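Local atomic coordinates of putative HAD-hydrolase YfnB (Bacillus subtilis, PDB entry 3ED5), a protein that is a putative hydrolase of the haloacid dehalogenase superfamily, probably acting as a phosphatase with 5'-nucleotidase activity. Residues A[70-74]-A[90-95]; A[95-101]-A[130-135]. All blocks are in the same frame, centred on the assembly; numbering follows the deposited sequence.

Contact 1. Residues A[70-74]-A[90-95]. With FMT (formic acid), chain B; FMT (formic acid), chain F.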
loop_
_atom_site.group_PDB
_atom_site.type_symbol
_atom_site.label_atom_id
_atom_site.label_comp_id
_atom_site.label_asym_id
_atom_site.label_seq_id
_atom_site.Cartn_x
_atom_site.Cartn_y
_atom_site.Cartn_z
ATOM N N VAL A 70 8.397 -9.997 7.167
ATOM C CA VAL A 70 7.948 -10.914 6.119
ATOM C C VAL A 70 8.511 -12.314 6.336
ATOM O O VAL A 70 7.843 -13.281 5.967
ATOM C CB VAL A 70 8.207 -10.445 4.678
ATOM C CG1 VAL A 70 7.442 -9.102 4.419
ATOM C CG2 VAL A 70 9.716 -10.351 4.375
ATOM N N ASN A 71 9.704 -12.395 6.939
ATOM C CA ASN A 71 10.371 -13.698 7.184
ATOM C C ASN A 71 9.944 -14.384 8.463
ATOM O O ASN A 71 10.359 -15.534 8.728
ATOM C CB ASN A 71 11.887 -13.575 7.067
ATOM C CG ASN A 71 12.305 -13.270 5.656
ATOM O OD1 ASN A 71 11.725 -13.804 4.717
ATOM N ND2 ASN A 71 13.306 -12.412 5.488
ATOM N N THR A 72 9.139 -13.703 9.272
ATOM C CA THR A 72 8.614 -14.407 10.449
ATOM C C THR A 72 7.112 -14.657 10.462
ATOM O O THR A 72 6.648 -15.507 11.238
ATOM C CB THR A 72 9.039 -13.760 11.782
ATOM O OG1 THR A 72 8.564 -12.422 11.833
ATOM C CG2 THR A 72 10.566 -13.737 11.931
ATOM N N ARG A 73 6.341 -13.944 9.650
ATOM C CA ARG A 73 4.876 -14.026 9.759
ATOM C C ARG A 73 4.383 -15.471 9.548
ATOM O O ARG A 73 3.522 -15.952 10.308
ATOM C CB ARG A 73 4.170 -13.054 8.800
ATOM C CG ARG A 73 4.545 -13.268 7.324
ATOM C CD ARG A 73 4.099 -12.023 6.499
ATOM N NE ARG A 73 4.577 -12.057 5.123
ATOM C CZ ARG A 73 4.262 -11.115 4.229
ATOM N NH1 ARG A 73 3.411 -10.139 4.579
ATOM N NH2 ARG A 73 4.731 -11.186 2.993
ATOM N N PHE A 74 4.930 -16.171 8.558
ATOM C CA PHE A 74 4.420 -17.554 8.299
ATOM C C PHE A 74 4.913 -18.578 9.296
ATOM O O PHE A 74 4.213 -19.554 9.575
ATOM C CB PHE A 74 4.712 -18.019 6.868
ATOM C CG PHE A 74 4.009 -17.193 5.852
ATOM C CD1 PHE A 74 2.626 -17.257 5.731
ATOM C CD2 PHE A 74 4.719 -16.286 5.053
ATOM C CE1 PHE A 74 1.958 -16.408 4.786
ATOM C CE2 PHE A 74 4.068 -15.469 4.136
ATOM C CZ PHE A 74 2.699 -15.521 4.013
ATOM N N LEU A 90 9.039 -20.044 3.477
ATOM C CA LEU A 90 7.608 -19.916 3.231
ATOM C C LEU A 90 7.324 -18.559 2.590
ATOM O O LEU A 90 6.524 -18.441 1.650
ATOM C CB LEU A 90 6.796 -20.102 4.523
ATOM C CG LEU A 90 6.669 -21.535 5.049
ATOM C CD1 LEU A 90 6.267 -21.432 6.516
ATOM C CD2 LEU A 90 5.646 -22.334 4.242
ATOM N N GLU A 91 8.039 -17.548 3.078
ATOM C CA GLU A 91 7.877 -16.192 2.538
ATOM C C GLU A 91 8.340 -16.126 1.078
ATOM O O GLU A 91 7.671 -15.510 0.242
ATOM C CB GLU A 91 8.628 -15.202 3.404
ATOM C CG GLU A 91 8.943 -13.806 2.728
ATOM C CD GLU A 91 7.681 -13.009 2.328
ATOM O OE1 GLU A 91 6.546 -13.261 2.802
ATOM O OE2 GLU A 91 7.854 -12.032 1.543
ATOM N N GLN A 92 9.455 -16.776 0.763
ATOM C CA GLN A 92 9.928 -16.796 -0.603
ATOM C C GLN A 92 8.868 -17.409 -1.539
ATOM O O GLN A 92 8.628 -16.899 -2.648
ATOM C CB GLN A 92 11.249 -17.549 -0.626
ATOM C CG GLN A 92 11.835 -17.891 -1.955
ATOM C CD GLN A 92 13.076 -18.778 -1.744
ATOM O OE1 GLN A 92 14.146 -18.286 -1.380
ATOM N NE2 GLN A 92 12.916 -20.094 -1.929
ATOM N N LYS A 93 8.205 -18.486 -1.089
ATOM C CA LYS A 93 7.151 -19.117 -1.914
ATOM C C LYS A 93 5.918 -18.218 -2.057
ATOM O O LYS A 93 5.373 -18.032 -3.149
ATOM C CB LYS A 93 6.744 -20.493 -1.332
ATOM C CG LYS A 93 7.828 -21.537 -1.458
ATOM C CD LYS A 93 7.474 -22.771 -0.622
ATOM C CE LYS A 93 8.484 -23.884 -0.801
ATOM N NZ LYS A 93 7.912 -25.039 -1.548
ATOM N N TYR A 94 5.486 -17.654 -0.938
ATOM C CA TYR A 94 4.378 -16.735 -0.900
ATOM C C TYR A 94 4.642 -15.544 -1.822
ATOM O O TYR A 94 3.752 -15.106 -2.599
ATOM C CB TYR A 94 4.262 -16.190 0.517
ATOM C CG TYR A 94 3.155 -15.194 0.676
ATOM C CD1 TYR A 94 1.843 -15.606 0.574
ATOM C CD2 TYR A 94 3.417 -13.838 0.934
ATOM C CE1 TYR A 94 0.793 -14.740 0.753
ATOM C CE2 TYR A 94 2.332 -12.928 1.134
ATOM C CZ TYR A 94 1.023 -13.421 1.019
ATOM O OH TYR A 94 -0.111 -12.665 1.181
ATOM N N ARG A 95 5.861 -15.044 -1.727
ATOM C CA ARG A 95 6.268 -13.822 -2.463
ATOM C C ARG A 95 6.094 -14.004 -3.985
ATOM O O ARG A 95 5.639 -13.088 -4.706
ATOM C CB ARG A 95 7.752 -13.506 -2.127
ATOM C CG ARG A 95 8.377 -12.324 -2.896
ATOM C CD ARG A 95 7.717 -11.013 -2.547
ATOM N NE ARG A 95 7.510 -10.776 -1.091
ATOM C CZ ARG A 95 6.816 -9.759 -0.596
ATOM N NH1 ARG A 95 6.309 -8.832 -1.418
ATOM N NH2 ARG A 95 6.645 -9.621 0.721
HETATM C C FMT B . 3.457 -7.859 1.503
HETATM O O1 FMT B . 2.919 -8.837 1.993
HETATM O O2 FMT B . 4.665 -7.745 1.394
HETATM C C FMT F . 14.846 -11.537 8.942
HETATM O O1 FMT F . 15.146 -11.897 7.807
HETATM O O2 FMT F . 15.270 -10.505 9.469
#

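Contact 2. Residues A[95-101]-A[130-135]. With FMT (formic acid), chain B.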
loop_
_atom_site.group_PDB
_atom_site.type_symbol
_atom_site.label_atom_id
_atom_site.label_comp_id
_atom_site.label_asym_id
_atom_site.label_seq_id
_atom_site.Cartn_x
_atom_site.Cartn_y
_atom_site.Cartn_z
ATOM N N ARG A 95 5.861 -15.044 -1.727
ATOM C CA ARG A 95 6.268 -13.822 -2.463
ATOM C C ARG A 95 6.094 -14.004 -3.985
ATOM O O ARG A 95 5.639 -13.088 -4.706
ATOM C CB ARG A 95 7.752 -13.506 -2.127
ATOM C CG ARG A 95 8.377 -12.324 -2.896
ATOM C CD ARG A 95 7.717 -11.013 -2.547
ATOM N NE ARG A 95 7.510 -10.776 -1.091
ATOM C CZ ARG A 95 6.816 -9.759 -0.596
ATOM N NH1 ARG A 95 6.309 -8.832 -1.418
ATOM N NH2 ARG A 95 6.645 -9.621 0.721
ATOM N N ARG A 96 6.510 -15.163 -4.483
ATOM C CA ARG A 96 6.380 -15.465 -5.900
ATOM C C ARG A 96 4.911 -15.421 -6.343
ATOM O O ARG A 96 4.589 -14.811 -7.379
ATOM C CB ARG A 96 7.048 -16.787 -6.254
ATOM C CG ARG A 96 7.193 -16.972 -7.745
ATOM C CD ARG A 96 5.961 -17.609 -8.350
ATOM N NE ARG A 96 5.939 -19.041 -8.071
ATOM C CZ ARG A 96 5.153 -19.916 -8.689
ATOM N NH1 ARG A 96 4.290 -19.503 -9.624
ATOM N NH2 ARG A 96 5.230 -21.202 -8.362
ATOM N N PHE A 97 4.028 -16.038 -5.553
ATOM C CA PHE A 97 2.592 -16.016 -5.865
ATOM C C PHE A 97 1.979 -14.628 -5.730
ATOM O O PHE A 97 1.156 -14.237 -6.555
ATOM C CB PHE A 97 1.811 -16.955 -4.961
ATOM C CG PHE A 97 2.190 -18.408 -5.108
ATOM C CD1 PHE A 97 2.276 -19.002 -6.373
ATOM C CD2 PHE A 97 2.434 -19.178 -3.972
ATOM C CE1 PHE A 97 2.605 -20.376 -6.514
ATOM C CE2 PHE A 97 2.762 -20.555 -4.099
ATOM C CZ PHE A 97 2.853 -21.146 -5.370
ATOM N N LEU A 98 2.381 -13.885 -4.705
ATOM C CA LEU A 98 1.897 -12.527 -4.531
ATOM C C LEU A 98 2.295 -11.688 -5.739
ATOM O O LEU A 98 1.511 -10.831 -6.188
ATOM C CB LEU A 98 2.515 -11.904 -3.269
ATOM C CG LEU A 98 1.904 -10.596 -2.771
ATOM C CD1 LEU A 98 0.457 -10.869 -2.233
ATOM C CD2 LEU A 98 2.772 -10.007 -1.669
ATOM N N GLU A 99 3.494 -11.940 -6.268
ATOM C CA GLU A 99 4.014 -11.133 -7.386
ATOM C C GLU A 99 3.322 -11.441 -8.697
ATOM O O GLU A 99 3.556 -10.769 -9.681
ATOM C CB GLU A 99 5.548 -11.265 -7.526
ATOM C CG GLU A 99 6.255 -10.509 -6.421
ATOM C CD GLU A 99 7.782 -10.600 -6.466
ATOM O OE1 GLU A 99 8.325 -11.504 -7.157
ATOM O OE2 GLU A 99 8.419 -9.772 -5.775
ATOM N N GLU A 100 2.490 -12.476 -8.724
ATOM C CA GLU A 100 1.667 -12.764 -9.885
ATOM C C GLU A 100 0.245 -12.200 -9.802
ATOM O O GLU A 100 -0.548 -12.399 -10.712
ATOM C CB GLU A 100 1.643 -14.256 -10.153
ATOM C CG GLU A 100 3.004 -14.765 -10.660
ATOM C CD GLU A 100 3.075 -16.275 -10.750
ATOM O OE1 GLU A 100 2.978 -16.972 -9.723
ATOM O OE2 GLU A 100 3.284 -16.757 -11.864
ATOM N N GLY A 101 -0.068 -11.523 -8.710
ATOM C CA GLY A 101 -1.390 -10.925 -8.505
ATOM C C GLY A 101 -1.290 -9.423 -8.757
ATOM O O GLY A 101 -0.660 -8.714 -7.973
ATOM N N HIS A 130 10.746 -4.875 -5.646
ATOM C CA HIS A 130 10.554 -5.753 -6.794
ATOM C C HIS A 130 9.071 -6.067 -7.024
ATOM O O HIS A 130 8.601 -6.103 -8.170
ATOM C CB HIS A 130 11.326 -7.060 -6.630
ATOM C CG HIS A 130 11.303 -7.881 -7.870
ATOM N ND1 HIS A 130 10.575 -9.045 -7.974
ATOM C CD2 HIS A 130 11.838 -7.654 -9.093
ATOM C CE1 HIS A 130 10.707 -9.532 -9.195
ATOM N NE2 HIS A 130 11.460 -8.703 -9.897
ATOM N N THR A 131 8.357 -6.294 -5.923
ATOM C CA THR A 131 6.959 -6.690 -5.960
ATOM C C THR A 131 6.093 -5.563 -6.526
ATOM O O THR A 131 5.213 -5.797 -7.364
ATOM C CB THR A 131 6.457 -7.061 -4.559
ATOM O OG1 THR A 131 7.202 -8.186 -4.086
ATOM C CG2 THR A 131 4.957 -7.431 -4.611
ATOM N N GLN A 132 6.371 -4.338 -6.093
ATOM C CA GLN A 132 5.530 -3.215 -6.483
ATOM C C GLN A 132 5.794 -2.841 -7.935
ATOM O O GLN A 132 4.837 -2.600 -8.693
ATOM C CB GLN A 132 5.775 -2.025 -5.537
ATOM C CG GLN A 132 5.484 -2.306 -4.004
ATOM C CD GLN A 132 4.111 -2.928 -3.736
ATOM O OE1 GLN A 132 3.821 -4.057 -4.168
ATOM N NE2 GLN A 132 3.300 -2.244 -2.946
ATOM N N TYR A 133 7.068 -2.817 -8.329
ATOM C CA TYR A 133 7.435 -2.542 -9.714
ATOM C C TYR A 133 6.762 -3.573 -10.644
ATOM O O TYR A 133 6.147 -3.219 -11.670
ATOM C CB TYR A 133 8.957 -2.579 -9.916
ATOM C CG TYR A 133 9.625 -1.224 -9.690
ATOM C CD1 TYR A 133 9.775 -0.685 -8.415
ATOM C CD2 TYR A 133 10.097 -0.483 -10.773
ATOM C CE1 TYR A 133 10.415 0.570 -8.211
ATOM C CE2 TYR A 133 10.730 0.767 -10.590
ATOM C CZ TYR A 133 10.891 1.276 -9.307
ATOM O OH TYR A 133 11.513 2.510 -9.138
ATOM N N LYS A 134 6.874 -4.840 -10.263
ATOM C CA LYS A 134 6.331 -5.898 -11.115
ATOM C C LYS A 134 4.811 -5.814 -11.269
ATOM O O LYS A 134 4.306 -5.863 -12.411
ATOM C CB LYS A 134 6.756 -7.296 -10.615
ATOM C CG LYS A 134 6.191 -8.424 -11.492
ATOM C CD LYS A 134 6.706 -9.798 -11.031
ATOM C CE LYS A 134 6.404 -10.888 -12.031
ATOM N NZ LYS A 134 4.933 -11.043 -12.258
ATOM N N ARG A 135 4.090 -5.657 -10.160
ATOM C CA ARG A 135 2.620 -5.573 -10.191
ATOM C C ARG A 135 2.134 -4.295 -10.897
ATOM O O ARG A 135 1.144 -4.336 -11.651
ATOM C CB ARG A 135 2.046 -5.702 -8.778
ATOM C CG ARG A 135 2.253 -7.156 -8.242
ATOM C CD ARG A 135 2.016 -7.200 -6.753
ATOM N NE ARG A 135 0.625 -6.812 -6.413
ATOM C CZ ARG A 135 0.272 -5.879 -5.528
ATOM N NH1 ARG A 135 1.185 -5.172 -4.852
ATOM N NH2 ARG A 135 -1.024 -5.665 -5.305
HETATM C C FMT B . 3.457 -7.859 1.503
HETATM O O1 FMT B . 2.919 -8.837 1.993
HETATM O O2 FMT B . 4.665 -7.745 1.394
#

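Contact 1. Residues A[70-74]-A[90-95]
Glu91 carries an arginine on each of its two carboxylate oxygens, and the two arginines in turn share a formic acid molecule (chain B), probably taken up from the crystallisation liquor. Arg73 NH2 donates to Glu91 OE1 at 2.8 Å, in the plane of its own guanidinium but 22° out of the carboxylate plane; a weak bond from NE reaches the same oxygen. Arg95 grips Glu91 OE2 side-on, with NE and NH2 both on that one atom, NH2 at 2.8 Å on the syn lone pair. The side chain of Glu91 sits as a knob among Val70, Asn71, Arg73 and Phe74, and a bend at chi2 sets its carboxylate between the arginines; Val70 CB lies 3.5 Å from Glu91 CD. Arg73 NH2 and Arg95 NH2 lie 3.4 Å apart. The formic acid spans them: O1 takes both NH1 and NH2 of Arg73, and Arg95 NH2 reaches O2 at 2.8 Å. Beside this cluster Phe74 CZ stands over the centre of the Tyr94 ring, 3.4 Å from Tyr94 CG, the ring planes 57° apart. A glutamine in place of Glu91 removes the carboxylate charge and would probably leave one of the two arginines facing an amide NH2 instead of an acceptor. With axes 8.8 Å apart at 102°, helices 66-80 and 87-98 cross nearly perpendicularly in a layer joined by helices 21-35 and 42-60, consistent with the helical cap of HAD hydrolases.

Contact 2. Residues A[95-101]-A[130-135]
The backbones come closest at Glu99 and Thr131, their CA atoms 5.5 Å apart, where a type I turn from Leu98 to Gly101 at the C-terminal end of helix 87-98 faces helix 129-138. That second helix follows strand 120-125 of the parallel sheet, so the contact ties the cap helices to the Rossmann-like core of a HAD fold. Glu99 OE2 takes two donors from helix 129-138. Thr131 OG1 gives its proton to the anti lone pair at 2.6 Å, whereas His130 ND1 reaches the same Glu99 OE2 from above the carboxylate plane, at 3.2 Å and with the oxygen near the plane of the imidazole. Glu99 is extended beyond CG, which carries its carboxylate across to both partners. The threonine hydroxyl is also an acceptor: Arg95 NH1 donates to Thr131 OG1 at 2.9 Å, 19° out of the guanidinium plane, and links Glu99 to the arginine through one oxygen. On the turn itself, Lys134 NZ meets Glu99 O at 2.9 Å from above the carbonyl plane, while the charge of this lysine is paired with Asp138. Arg135 NH1 forms a salt bridge with Asp15, and the side chain of Arg135 is about 9 Å from that of Asp13, the probable nucleophile. A bend at chi3 (62°) turns NE back to the turn, and Arg135 NE meets Gly101 O at 2.8 Å, nearly in line with the C=O bond and within 4° of the guanidinium plane.

In the fold
Contact 1 closes before contact 2 opens along the chain, and their centres lie 13 Å apart on the same side of the chain's centre. Helix 87-98 serves both: residues 90-95 pack on helix 66-80, and its C-terminal end with the turn there meets helix 129-138. Arg95 belongs to both contacts, and the formic acid molecule of chain B touches both as well. One contact therefore lies among helices and the other joins them to the helix following strand 120-125 of the parallel sheet. Contact 1 is away from the annotated nucleophile, whereas contact 2 approaches it through Arg135, so helix 87-98 connects the buried helical packing with the neighbourhood of the probable active site.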